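Local structure of sensor protein (Pseudomonas syringae pv. tomato, 2R8R) at residues R6-L11 and D158-D163; Q33-M38 and A84-L89; M70-M75 and N97-R102. The protein forms the N-terminal region of KdpD, a membrane sensor that as a whole probably uses ATP to phosphorylate protein histidine in two-component signalling. All blocks are in the same frame, centred on the assembly; numbering follows the deposited sequence.

Overall arrangement
From the N terminus, strand 7-12 starts the parallel sheet of a P-loop NTPase-like domain, and contact 1 pairs it with strand 158-161, closing the longest loop of the three. Within that loop lie both other contacts. Contact 2 joins one outermost strand, 37-39, to its neighbour 87-90, about 17 Å from contact 1, centre to centre. Contact 3 leaves the sheet and sets strand 70-74 of a two-stranded antiparallel hairpin against the loop that follows strand 87-90. Contacts 2 and 3 cross, because 70-75 lies between 33-38 and 84-89, while 97-102 follows both; their nearest atoms are about 5 Å apart. Contacts 1 and 3 lie on opposite sides of the chain's centre.

Contact 1. Residues R6-L11 and D158-D163; sequences RLKVFL and DLVLID
With CG of Leu11 and of Leu159 both trans to the backbone N (chi1 175° and -176°), the two leucines bring CD2 to CD2 at 4.1 Å across neighbouring parallel strands of the P-loop NTPase-like sheet. Strand 158-161 is one of its two edge strands within the chain. Leu159 divides its branches: CD1 lies against CB of Val9 at 4.0 Å, while CD2 serves Leu11. Branched aliphatic residues suit this face, where helix 194-209 covers Leu11 and Leu161.

The face bearing Lys8 and Phe10 is mixed. Lys8 runs out extended, its CG 3.7 Å from CB of Asp158 and its CE 3.7 Å from CG1 of Val160; its methylenes pack there without the amine reaching the carboxylate. Helix 19-32 covers the Phe10 ring, and CD1 of Ile162 meets the ring edge in plane, 4.0 Å from CD1 of Phe10. Ile162 also touches residues of the probable Walker A loop.

The backbones interlock through a parallel ladder in which Val9 and Leu11 each give and accept a bond. Its last rung is the straightest: Ile162 N reaches Leu11 O at 2.8 Å, with an N-H...O angle of 178°.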
ATOM      1  N   ARG A   6      10.804  -0.802  12.764  1.00 16.30           N
ATOM      2  CA  ARG A   6      10.686  -1.975  11.892  1.00 15.57           C
ATOM      3  C   ARG A   6       9.565  -1.841  10.886  1.00 14.65           C
ATOM      4  O   ARG A   6       8.415  -1.566  11.259  1.00 13.11           O
ATOM      5  CB  ARG A   6      10.447  -3.211  12.745  1.00 15.78           C
ATOM      6  CG  ARG A   6      11.671  -3.553  13.578  1.00 18.45           C
ATOM      7  CD  ARG A   6      11.369  -4.627  14.581  1.00 22.83           C
ATOM      8  NE  ARG A   6      12.600  -5.044  15.264  1.00 25.61           N
ATOM      9  CZ  ARG A   6      12.646  -6.016  16.179  1.00 27.51           C
ATOM     10  NH1 ARG A   6      11.533  -6.695  16.506  1.00 27.18           N
ATOM     11  NH2 ARG A   6      13.816  -6.333  16.729  1.00 26.03           N
ATOM     12  N   LEU A   7       9.918  -2.077   9.617  1.00 14.30           N
ATOM     13  CA  LEU A   7       8.975  -2.089   8.504  1.00 14.08           C
ATOM     14  C   LEU A   7       8.494  -3.497   8.192  1.00 13.81           C
ATOM     15  O   LEU A   7       9.309  -4.391   7.954  1.00 13.68           O
ATOM     16  CB  LEU A   7       9.654  -1.546   7.234  1.00 14.40           C
ATOM     17  CG  LEU A   7       8.796  -1.250   5.987  1.00 13.99           C
ATOM     18  CD1 LEU A   7       7.600  -0.247   6.240  1.00  7.61           C
ATOM     19  CD2 LEU A   7       9.748  -0.781   4.858  1.00 13.58           C
ATOM     20  N   LYS A   8       7.167  -3.656   8.139  1.00 13.88           N
ATOM     21  CA  LYS A   8       6.499  -4.830   7.594  1.00 14.21           C
ATOM     22  C   LYS A   8       5.701  -4.448   6.334  1.00 13.60           C
ATOM     23  O   LYS A   8       4.833  -3.577   6.373  1.00 13.88           O
ATOM     24  CB  LYS A   8       5.598  -5.476   8.650  1.00 14.55           C
ATOM     25  CG  LYS A   8       4.972  -6.791   8.212  1.00 14.98           C
ATOM     26  CD  LYS A   8       4.100  -7.399   9.290  1.00 17.08           C
ATOM     27  CE  LYS A   8       3.597  -8.814   8.842  1.00 19.31           C
ATOM     28  NZ  LYS A   8       2.593  -9.529   9.778  1.00 18.85           N
ATOM     29  N   VAL A   9       6.019  -5.105   5.216  1.00 13.30           N
ATOM     30  CA  VAL A   9       5.363  -4.870   3.939  1.00 12.08           C
ATOM     31  C   VAL A   9       4.419  -6.016   3.662  1.00 12.57           C
ATOM     32  O   VAL A   9       4.844  -7.169   3.664  1.00 13.32           O
ATOM     33  CB  VAL A   9       6.386  -4.796   2.776  1.00 12.43           C
ATOM     34  CG1 VAL A   9       5.691  -4.502   1.359  1.00  7.17           C
ATOM     35  CG2 VAL A   9       7.503  -3.799   3.117  1.00  9.95           C
ATOM     36  N   PHE A  10       3.144  -5.691   3.444  1.00 12.28           N
ATOM     37  CA  PHE A  10       2.154  -6.640   2.907  1.00 12.18           C
ATOM     38  C   PHE A  10       2.179  -6.498   1.400  1.00 11.87           C
ATOM     39  O   PHE A  10       1.717  -5.501   0.869  1.00 11.97           O
ATOM     40  CB  PHE A  10       0.782  -6.359   3.472  1.00 12.46           C
ATOM     41  CG  PHE A  10       0.694  -6.551   4.972  1.00 13.32           C
ATOM     42  CD1 PHE A  10       0.167  -7.745   5.522  1.00 12.53           C
ATOM     43  CD2 PHE A  10       1.148  -5.555   5.853  1.00 14.09           C
ATOM     44  CE1 PHE A  10       0.086  -7.907   6.929  1.00 12.03           C
ATOM     45  CE2 PHE A  10       1.068  -5.722   7.261  1.00 12.52           C
ATOM     46  CZ  PHE A  10       0.521  -6.880   7.791  1.00 12.81           C
ATOM     47  N   LEU A  11       2.778  -7.489   0.739  1.00 12.46           N
ATOM     48  CA  LEU A  11       2.974  -7.511  -0.707  1.00 12.78           C
ATOM     49  C   LEU A  11       1.851  -8.261  -1.411  1.00 13.44           C
ATOM     50  O   LEU A  11       1.441  -9.333  -0.950  1.00 14.55           O
ATOM     51  CB  LEU A  11       4.293  -8.191  -1.056  1.00 12.23           C
ATOM     52  CG  LEU A  11       4.629  -8.428  -2.548  1.00 13.18           C
ATOM     53  CD1 LEU A  11       4.875  -7.075  -3.288  1.00  9.25           C
ATOM     54  CD2 LEU A  11       5.851  -9.392  -2.666  1.00 12.37           C
ATOM     55  N   ASP A 158      10.281  -7.263   7.708  1.00 20.67           N
ATOM     56  CA  ASP A 158       9.352  -8.357   7.500  1.00 20.84           C
ATOM     57  C   ASP A 158       8.618  -8.118   6.170  1.00 19.36           C
ATOM     58  O   ASP A 158       8.283  -6.995   5.826  1.00 16.99           O
ATOM     59  CB  ASP A 158       8.293  -8.368   8.637  1.00 21.83           C
ATOM     60  CG  ASP A 158       8.670  -9.223   9.857  1.00 25.58           C
ATOM     61  OD1 ASP A 158       9.365 -10.290   9.734  1.00 28.08           O
ATOM     62  OD2 ASP A 158       8.169  -8.840  10.964  1.00 30.84           O
ATOM     63  N   LEU A 159       8.372  -9.198   5.443  1.00 19.09           N
ATOM     64  CA  LEU A 159       7.573  -9.141   4.250  1.00 19.27           C
ATOM     65  C   LEU A 159       6.563 -10.271   4.284  1.00 18.59           C
ATOM     66  O   LEU A 159       6.933 -11.432   4.534  1.00 19.84           O
ATOM     67  CB  LEU A 159       8.466  -9.241   2.995  1.00 19.74           C
ATOM     68  CG  LEU A 159       7.726  -9.083   1.653  1.00 20.15           C
ATOM     69  CD1 LEU A 159       8.177  -7.821   0.934  1.00 22.77           C
ATOM     70  CD2 LEU A 159       7.963 -10.281   0.779  1.00 22.80           C
ATOM     71  N   VAL A 160       5.295  -9.958   4.053  1.00 17.13           N
ATOM     72  CA  VAL A 160       4.279 -11.000   3.924  1.00 17.03           C
ATOM     73  C   VAL A 160       3.577 -10.916   2.580  1.00 16.37           C
ATOM     74  O   VAL A 160       3.130  -9.834   2.169  1.00 17.61           O
ATOM     75  CB  VAL A 160       3.281 -11.024   5.152  1.00 17.85           C
ATOM     76  CG1 VAL A 160       2.613  -9.731   5.347  1.00 18.09           C
ATOM     77  CG2 VAL A 160       2.263 -12.122   5.011  1.00 17.06           C
ATOM     78  N   LEU A 161       3.522 -12.051   1.873  1.00 15.18           N
ATOM     79  CA  LEU A 161       2.722 -12.187   0.635  1.00 14.16           C
ATOM     80  C   LEU A 161       1.250 -12.441   0.911  1.00 13.25           C
ATOM     81  O   LEU A 161       0.897 -13.385   1.616  1.00 13.41           O
ATOM     82  CB  LEU A 161       3.287 -13.322  -0.250  1.00 14.47           C
ATOM     83  CG  LEU A 161       2.668 -13.541  -1.639  1.00 14.27           C
ATOM     84  CD1 LEU A 161       2.807 -12.281  -2.490  1.00 10.63           C
ATOM     85  CD2 LEU A 161       3.308 -14.824  -2.311  1.00 12.29           C
ATOM     86  N   ILE A 162       0.401 -11.550   0.390  1.00 12.85           N
ATOM     87  CA  ILE A 162      -1.046 -11.681   0.454  1.00 12.46           C
ATOM     88  C   ILE A 162      -1.437 -12.154  -0.950  1.00 13.65           C
ATOM     89  O   ILE A 162      -1.254 -11.451  -1.941  1.00 12.81           O
ATOM     90  CB  ILE A 162      -1.749 -10.363   0.850  1.00 12.86           C
ATOM     91  CG1 ILE A 162      -1.152  -9.829   2.165  1.00 11.60           C
ATOM     92  CG2 ILE A 162      -3.293 -10.509   0.875  1.00 10.98           C
ATOM     93  CD1 ILE A 162      -1.376 -10.694   3.338  1.00 10.68           C
ATOM     94  N   ASP A 163      -1.924 -13.388  -1.013  1.00 13.41           N
ATOM     95  CA  ASP A 163      -2.128 -14.090  -2.264  1.00 14.11           C
ATOM     96  C   ASP A 163      -3.639 -14.275  -2.501  1.00 13.64           C
ATOM     97  O   ASP A 163      -4.419 -14.375  -1.564  1.00 15.48           O
ATOM     98  CB  ASP A 163      -1.387 -15.427  -2.195  1.00 13.89           C
ATOM     99  CG  ASP A 163      -1.494 -16.244  -3.451  1.00 13.50           C
ATOM    100  OD1 ASP A 163      -1.321 -15.709  -4.569  1.00 17.45           O
ATOM    101  OD2 ASP A 163      -1.678 -17.462  -3.309  1.00 11.20           O
TER

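Contact 2. Residues Q33-M38 and A84-L89; sequences QGVRVM and APSLVL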
ATOM      1  N   GLN A  33      -2.716  -6.326  22.139  1.00 21.26           N
ATOM      2  CA  GLN A  33      -1.585  -6.567  23.007  1.00 22.15           C
ATOM      3  C   GLN A  33      -1.030  -5.268  23.654  1.00 22.15           C
ATOM      4  O   GLN A  33       0.065  -5.278  24.225  1.00 23.14           O
ATOM      5  CB  GLN A  33      -0.496  -7.263  22.195  1.00 22.36           C
ATOM      6  CG  GLN A  33      -0.915  -8.619  21.606  1.00 24.37           C
ATOM      7  CD  GLN A  33       0.021  -9.050  20.481  1.00 25.15           C
ATOM      8  OE1 GLN A  33       1.195  -8.696  20.499  1.00 31.58           O
ATOM      9  NE2 GLN A  33      -0.497  -9.788  19.490  1.00 26.07           N
ATOM     10  N   GLY A  34      -1.760  -4.156  23.535  1.00 21.76           N
ATOM     11  CA  GLY A  34      -1.401  -2.893  24.174  1.00 21.22           C
ATOM     12  C   GLY A  34      -0.542  -1.928  23.375  1.00 21.26           C
ATOM     13  O   GLY A  34      -0.130  -0.912  23.917  1.00 21.50           O
ATOM     14  N   VAL A  35      -0.254  -2.234  22.105  1.00 21.10           N
ATOM     15  CA  VAL A  35       0.599  -1.367  21.254  1.00 20.27           C
ATOM     16  C   VAL A  35      -0.158  -0.087  20.898  1.00 19.98           C
ATOM     17  O   VAL A  35      -1.328  -0.127  20.555  1.00 20.35           O
ATOM     18  CB  VAL A  35       1.059  -2.109  19.952  1.00 20.17           C
ATOM     19  CG1 VAL A  35       1.916  -1.214  19.038  1.00 18.92           C
ATOM     20  CG2 VAL A  35       1.835  -3.381  20.316  1.00 18.07           C
ATOM     21  N   ARG A  36       0.511   1.049  21.019  1.00 19.44           N
ATOM     22  CA  ARG A  36      -0.035   2.309  20.599  1.00 19.55           C
ATOM     23  C   ARG A  36       0.025   2.393  19.068  1.00 18.36           C
ATOM     24  O   ARG A  36       1.024   2.796  18.478  1.00 17.70           O
ATOM     25  CB  ARG A  36       0.717   3.482  21.272  1.00 19.97           C
ATOM     26  CG  ARG A  36       0.496   3.589  22.811  1.00 21.50           C
ATOM     27  CD  ARG A  36       1.399   4.680  23.440  1.00 23.48           C
ATOM     28  NE  ARG A  36       2.819   4.306  23.368  1.00 27.51           N
ATOM     29  CZ  ARG A  36       3.741   4.851  22.567  1.00 27.10           C
ATOM     30  NH1 ARG A  36       3.451   5.858  21.769  1.00 24.51           N
ATOM     31  NH2 ARG A  36       4.988   4.382  22.596  1.00 30.42           N
ATOM     32  N   VAL A  37      -1.076   2.000  18.456  1.00 18.05           N
ATOM     33  CA  VAL A  37      -1.231   1.953  17.011  1.00 18.05           C
ATOM     34  C   VAL A  37      -1.916   3.213  16.493  1.00 18.13           C
ATOM     35  O   VAL A  37      -2.843   3.705  17.110  1.00 18.53           O
ATOM     36  CB  VAL A  37      -2.066   0.711  16.588  1.00 18.06           C
ATOM     37  CG1 VAL A  37      -2.212   0.635  15.040  1.00 17.61           C
ATOM     38  CG2 VAL A  37      -1.442  -0.558  17.155  1.00 14.87           C
HETATM   39  N   MSE A  38      -1.433   3.728  15.371  1.00 17.88           N
HETATM   40  CA  MSE A  38      -2.023   4.864  14.704  1.00 18.42           C
HETATM   41  C   MSE A  38      -2.098   4.605  13.182  1.00 17.59           C
HETATM   42  O   MSE A  38      -1.143   4.144  12.554  1.00 17.01           O
HETATM   43  CB  MSE A  38      -1.197   6.099  14.955  1.00 19.31           C
HETATM   44  CG  MSE A  38      -1.794   7.360  14.381  1.00 25.21           C
HETATM   45 SE   MSE A  38      -3.330   8.005  15.412  0.80 35.31          SE
HETATM   46  CE  MSE A  38      -2.214   8.809  16.790  1.00 32.94           C
ATOM     47  N   ALA A  84       4.483  10.524  18.173  1.00 20.60           N
ATOM     48  CA  ALA A  84       5.335   9.333  18.279  1.00 20.65           C
ATOM     49  C   ALA A  84       4.609   8.045  18.683  1.00 20.24           C
ATOM     50  O   ALA A  84       4.908   7.473  19.719  1.00 19.88           O
ATOM     51  CB  ALA A  84       6.516   9.600  19.237  1.00 20.39           C
ATOM     52  N   PRO A  85       3.684   7.554  17.842  1.00 20.30           N
ATOM     53  CA  PRO A  85       3.056   6.265  18.154  1.00 19.62           C
ATOM     54  C   PRO A  85       4.078   5.131  18.064  1.00 18.48           C
ATOM     55  O   PRO A  85       5.206   5.289  17.544  1.00 18.45           O
ATOM     56  CB  PRO A  85       2.005   6.065  17.016  1.00 20.04           C
ATOM     57  CG  PRO A  85       2.003   7.272  16.231  1.00 21.04           C
ATOM     58  CD  PRO A  85       3.258   8.069  16.535  1.00 21.18           C
ATOM     59  N   SER A  86       3.679   3.976  18.533  1.00 17.16           N
ATOM     60  CA  SER A  86       4.567   2.843  18.470  1.00 16.89           C
ATOM     61  C   SER A  86       4.560   2.207  17.052  1.00 16.55           C
ATOM     62  O   SER A  86       5.613   1.759  16.580  1.00 16.07           O
ATOM     63  CB  SER A  86       4.173   1.863  19.547  1.00 16.27           C
ATOM     64  OG  SER A  86       4.737   0.608  19.313  1.00 19.73           O
ATOM     65  N   LEU A  87       3.376   2.182  16.410  1.00 15.85           N
ATOM     66  CA  LEU A  87       3.142   1.584  15.086  1.00 15.50           C
ATOM     67  C   LEU A  87       2.298   2.515  14.249  1.00 16.09           C
ATOM     68  O   LEU A  87       1.237   2.956  14.689  1.00 16.73           O
ATOM     69  CB  LEU A  87       2.389   0.267  15.217  1.00 15.57           C
ATOM     70  CG  LEU A  87       2.004  -0.533  13.942  1.00 15.03           C
ATOM     71  CD1 LEU A  87       3.238  -0.841  13.054  1.00 10.03           C
ATOM     72  CD2 LEU A  87       1.262  -1.810  14.322  1.00 13.38           C
ATOM     73  N   VAL A  88       2.771   2.837  13.041  1.00 16.71           N
ATOM     74  CA  VAL A  88       1.963   3.615  12.074  1.00 15.56           C
ATOM     75  C   VAL A  88       1.596   2.752  10.865  1.00 15.48           C
ATOM     76  O   VAL A  88       2.436   2.041  10.301  1.00 15.30           O
ATOM     77  CB  VAL A  88       2.631   4.961  11.645  1.00 15.51           C
ATOM     78  CG1 VAL A  88       1.744   5.737  10.672  1.00 13.40           C
ATOM     79  CG2 VAL A  88       2.881   5.817  12.861  1.00 13.76           C
ATOM     80  N   LEU A  89       0.309   2.793  10.514  1.00 14.74           N
ATOM     81  CA  LEU A  89      -0.199   2.114   9.330  1.00 14.73           C
ATOM     82  C   LEU A  89      -0.230   3.060   8.140  1.00 14.39           C
ATOM     83  O   LEU A  89      -0.817   4.167   8.206  1.00 15.28           O
ATOM     84  CB  LEU A  89      -1.605   1.563   9.580  1.00 14.65           C
ATOM     85  CG  LEU A  89      -1.751   0.808  10.894  1.00 14.72           C
ATOM     86  CD1 LEU A  89      -3.172   0.246  10.939  1.00 13.75           C
ATOM     87  CD2 LEU A  89      -0.681  -0.265  11.034  1.00 11.81           C
TER
HETATM   88  O   HOH W   1       6.976   7.012  21.750  1.00 48.87           O
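Val37 and Leu87 form the apolar centre, lying side by side and pointing the same way, with CG2 of Val37 4.1 Å from CD2 of Leu87. They belong to the edge strand and its parallel neighbour in the P-loop NTPase-like sheet. Leu89 extends this face by setting CG against CG1 of Val37, and helix 19-32 covers Leu87 and Leu89, so compact aliphatic groups fit. The other face carries selenomethionine Met38, whose CB rests on the Pro85 ring at CG, 3.6 Å away; Leu80 of helix 77-83 touches Met38 and Val88.

Backbone bonds join the strands: Met38 N donates to Leu87 O, and Leu89 N to Met38 O. At the start of the pairing, Arg36 O takes two donors, Ser86 N at 2.9 Å and Leu87 N at 3.2 Å, which grips the carbonyl as the strands come together.

Outermost is the Arg36 guanidinium. A bend at chi3 (-67°) folds the chain back so that CB of Ser86 lies over one face, 4.0 Å above the plane and offset toward the edge of the group. Arginine suits this exposed position because its long chain reaches the residue that follows helix 77-83. There, NH1 donates to Ala84 O at 3.0 Å, the oxygen only 2° out of the guanidinium plane.

Contact 3. Residues M70-M75 and N97-R102; sequences MTLEEM and NAPGSR
Leu72 and Ala98 carry the apolar part of this contact, in which strand 70-74 of a two-stranded antiparallel hairpin packs against a type II beta turn, Ala98 to Ser101. CD1 of Leu72 rests against both CB of Ala98, 3.7 Å away, and CD of Pro99; the latter pair, at 3.5 Å, is tighter than usual, and the two side chains cross at about a right angle. Tyr67 of the partner strand touches both Leu72 and Pro99. The methyl of Ala98 points at the strand and fits between Leu72 and the Glu74 chain, while the proline suits the second position of the turn and Gly100 the third, where phi is positive.

The polar part centres on the buried carboxylate of Glu74. CG stands trans to the carbonyl carbon (chi1 -89°) and chi2 bends the chain, turning the carboxylate toward the start of the turn. Ala98 N donates to OE2 at 2.9 Å, meeting it from above the carboxylate plane, 40° out of it. OE2 is also bonded to His95 NE2, and OE1 forms a salt bridge with Arg106, so both oxygens have partners; these donors would be expected to stabilise the ionised form. The Asn97 side chain crosses that of Glu74 at about a right angle, amide and carboxylate planes 51° apart. Its OD1 makes no bond with the nearby OE1, whereas ND2 donates to His103 O.

Within the turn, serine suits the fourth position because its hydroxyl can reach back to the first residue. Ser101 OG, which also lies 3.8 Å from CG of Glu74, donates in the carbonyl plane to a lone pair of Ala98 O at 2.6 Å.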
HETATM    1  N   MSE A  70      -8.379  19.240  -7.890  1.00 33.58           N
HETATM    2  CA  MSE A  70      -8.446  18.013  -7.097  1.00 34.05           C
HETATM    3  C   MSE A  70      -8.085  18.303  -5.650  1.00 33.89           C
HETATM    4  O   MSE A  70      -7.163  19.077  -5.370  1.00 33.70           O
HETATM    5  CB  MSE A  70      -7.489  16.946  -7.645  1.00 33.84           C
HETATM    6  CG  MSE A  70      -7.494  16.739  -9.172  1.00 34.64           C
HETATM    7 SE   MSE A  70      -6.045  15.517  -9.773  0.60 37.10          SE
HETATM    8  CE  MSE A  70      -4.558  16.782  -9.930  1.00 34.82           C
ATOM      9  N   THR A  71      -8.831  17.670  -4.739  1.00 33.88           N
ATOM     10  CA  THR A  71      -8.488  17.618  -3.324  1.00 33.30           C
ATOM     11  C   THR A  71      -7.581  16.421  -3.114  1.00 32.44           C
ATOM     12  O   THR A  71      -8.020  15.285  -3.256  1.00 32.71           O
ATOM     13  CB  THR A  71      -9.745  17.481  -2.446  1.00 33.70           C
ATOM     14  OG1 THR A  71     -10.571  18.638  -2.618  1.00 33.48           O
ATOM     15  CG2 THR A  71      -9.370  17.343  -0.964  1.00 34.07           C
ATOM     16  N   LEU A  72      -6.312  16.705  -2.813  1.00 31.53           N
ATOM     17  CA  LEU A  72      -5.282  15.717  -2.522  1.00 30.57           C
ATOM     18  C   LEU A  72      -5.182  15.530  -1.004  1.00 30.57           C
ATOM     19  O   LEU A  72      -5.352  16.479  -0.276  1.00 30.20           O
ATOM     20  CB  LEU A  72      -3.933  16.187  -3.089  1.00 30.32           C
ATOM     21  CG  LEU A  72      -3.836  16.397  -4.617  1.00 28.23           C
ATOM     22  CD1 LEU A  72      -2.401  16.622  -5.096  1.00 21.16           C
ATOM     23  CD2 LEU A  72      -4.460  15.208  -5.340  1.00 25.79           C
ATOM     24  N   GLU A  73      -4.967  14.286  -0.551  1.00 30.66           N
ATOM     25  CA  GLU A  73      -4.831  13.924   0.875  1.00 30.39           C
ATOM     26  C   GLU A  73      -3.462  13.291   1.077  1.00 29.18           C
ATOM     27  O   GLU A  73      -3.039  12.460   0.278  1.00 29.97           O
ATOM     28  CB  GLU A  73      -5.894  12.910   1.303  1.00 30.51           C
ATOM     29  CG  GLU A  73      -7.343  13.312   1.073  1.00 31.53           C
ATOM     30  CD  GLU A  73      -8.272  12.123   1.174  1.00 33.36           C
ATOM     31  OE1 GLU A  73      -7.920  11.033   0.655  1.00 37.03           O
ATOM     32  OE2 GLU A  73      -9.358  12.244   1.799  1.00 38.51           O
ATOM     33  N   GLU A  74      -2.747  13.712   2.114  1.00 27.90           N
ATOM     34  CA  GLU A  74      -1.518  13.061   2.515  1.00 26.73           C
ATOM     35  C   GLU A  74      -1.562  12.774   3.997  1.00 26.01           C
ATOM     36  O   GLU A  74      -2.225  13.466   4.763  1.00 25.22           O
ATOM     37  CB  GLU A  74      -0.286  13.966   2.311  1.00 26.57           C
ATOM     38  CG  GLU A  74       0.428  13.927   0.994  1.00 26.27           C
ATOM     39  CD  GLU A  74       0.467  12.595   0.345  1.00 25.05           C
ATOM     40  OE1 GLU A  74       0.703  11.599   1.056  1.00 29.29           O
ATOM     41  OE2 GLU A  74       0.297  12.555  -0.888  1.00 22.04           O
HETATM   42  N   MSE A  75      -0.796  11.758   4.370  1.00 25.37           N
HETATM   43  CA  MSE A  75      -0.439  11.494   5.720  1.00 25.59           C
HETATM   44  C   MSE A  75       0.183  12.752   6.362  1.00 24.15           C
HETATM   45  O   MSE A  75       1.020  13.469   5.739  1.00 22.99           O
HETATM   46  CB  MSE A  75       0.559  10.368   5.716  1.00 25.36           C
HETATM   47  CG  MSE A  75       1.001   9.941   7.029  1.00 27.08           C
HETATM   48 SE   MSE A  75       2.427   8.633   6.875  0.65 30.03          SE
HETATM   49  CE  MSE A  75       3.708   9.648   5.952  1.00 28.70           C
ATOM     50  N   ASN A  97       3.995  11.648  -3.347  1.00 18.52           N
ATOM     51  CA  ASN A  97       3.251  12.580  -2.509  1.00 18.08           C
ATOM     52  C   ASN A  97       2.722  13.808  -3.264  1.00 18.01           C
ATOM     53  O   ASN A  97       3.243  14.184  -4.284  1.00 18.13           O
ATOM     54  CB  ASN A  97       4.115  13.071  -1.330  1.00 18.52           C
ATOM     55  CG  ASN A  97       4.466  11.973  -0.342  1.00 18.64           C
ATOM     56  OD1 ASN A  97       3.799  10.950  -0.270  1.00 21.12           O
ATOM     57  ND2 ASN A  97       5.523  12.193   0.429  1.00 17.01           N
ATOM     58  N   ALA A  98       1.698  14.420  -2.686  1.00 18.13           N
ATOM     59  CA  ALA A  98       1.032  15.604  -3.168  1.00 18.11           C
ATOM     60  C   ALA A  98       2.031  16.722  -3.243  1.00 19.21           C
ATOM     61  O   ALA A  98       2.893  16.820  -2.358  1.00 20.23           O
ATOM     62  CB  ALA A  98      -0.140  15.984  -2.180  1.00 17.58           C
ATOM     63  N   PRO A  99       1.924  17.588  -4.281  1.00 20.09           N
ATOM     64  CA  PRO A  99       2.856  18.717  -4.392  1.00 20.34           C
ATOM     65  C   PRO A  99       2.940  19.558  -3.113  1.00 20.58           C
ATOM     66  O   PRO A  99       1.937  19.763  -2.442  1.00 20.31           O
ATOM     67  CB  PRO A  99       2.268  19.546  -5.568  1.00 20.60           C
ATOM     68  CG  PRO A  99       1.515  18.538  -6.397  1.00 20.29           C
ATOM     69  CD  PRO A  99       0.915  17.606  -5.368  1.00 19.44           C
ATOM     70  N   GLY A 100       4.142  20.037  -2.788  1.00 21.46           N
ATOM     71  CA  GLY A 100       4.351  20.813  -1.566  1.00 22.09           C
ATOM     72  C   GLY A 100       4.723  19.970  -0.353  1.00 22.57           C
ATOM     73  O   GLY A 100       4.896  20.499   0.747  1.00 22.92           O
ATOM     74  N   SER A 101       4.839  18.653  -0.545  1.00 22.70           N
ATOM     75  CA  SER A 101       5.183  17.752   0.533  1.00 21.58           C
ATOM     76  C   SER A 101       6.676  17.849   0.733  1.00 20.66           C
ATOM     77  O   SER A 101       7.422  18.061  -0.208  1.00 21.50           O
ATOM     78  CB  SER A 101       4.788  16.323   0.176  1.00 22.26           C
ATOM     79  OG  SER A 101       3.386  16.195   0.114  1.00 22.77           O
ATOM     80  N   ARG A 102       7.113  17.697   1.972  1.00 19.80           N
ATOM     81  CA  ARG A 102       8.526  17.710   2.305  1.00 18.89           C
ATOM     82  C   ARG A 102       9.333  16.720   1.487  1.00 17.63           C
ATOM     83  O   ARG A 102      10.427  17.052   1.070  1.00 18.31           O
ATOM     84  CB  ARG A 102       8.687  17.421   3.776  1.00 19.03           C
ATOM     85  CG  ARG A 102      10.070  17.518   4.303  1.00 20.83           C
ATOM     86  CD  ARG A 102      10.046  17.064   5.764  1.00 22.67           C
ATOM     87  NE  ARG A 102      11.351  17.237   6.356  1.00 24.64           N
ATOM     88  CZ  ARG A 102      11.790  18.352   6.954  1.00 27.07           C
ATOM     89  NH1 ARG A 102      13.006  18.372   7.466  1.00 24.57           N
ATOM     90  NH2 ARG A 102      11.032  19.443   7.035  1.00 29.51           N
TER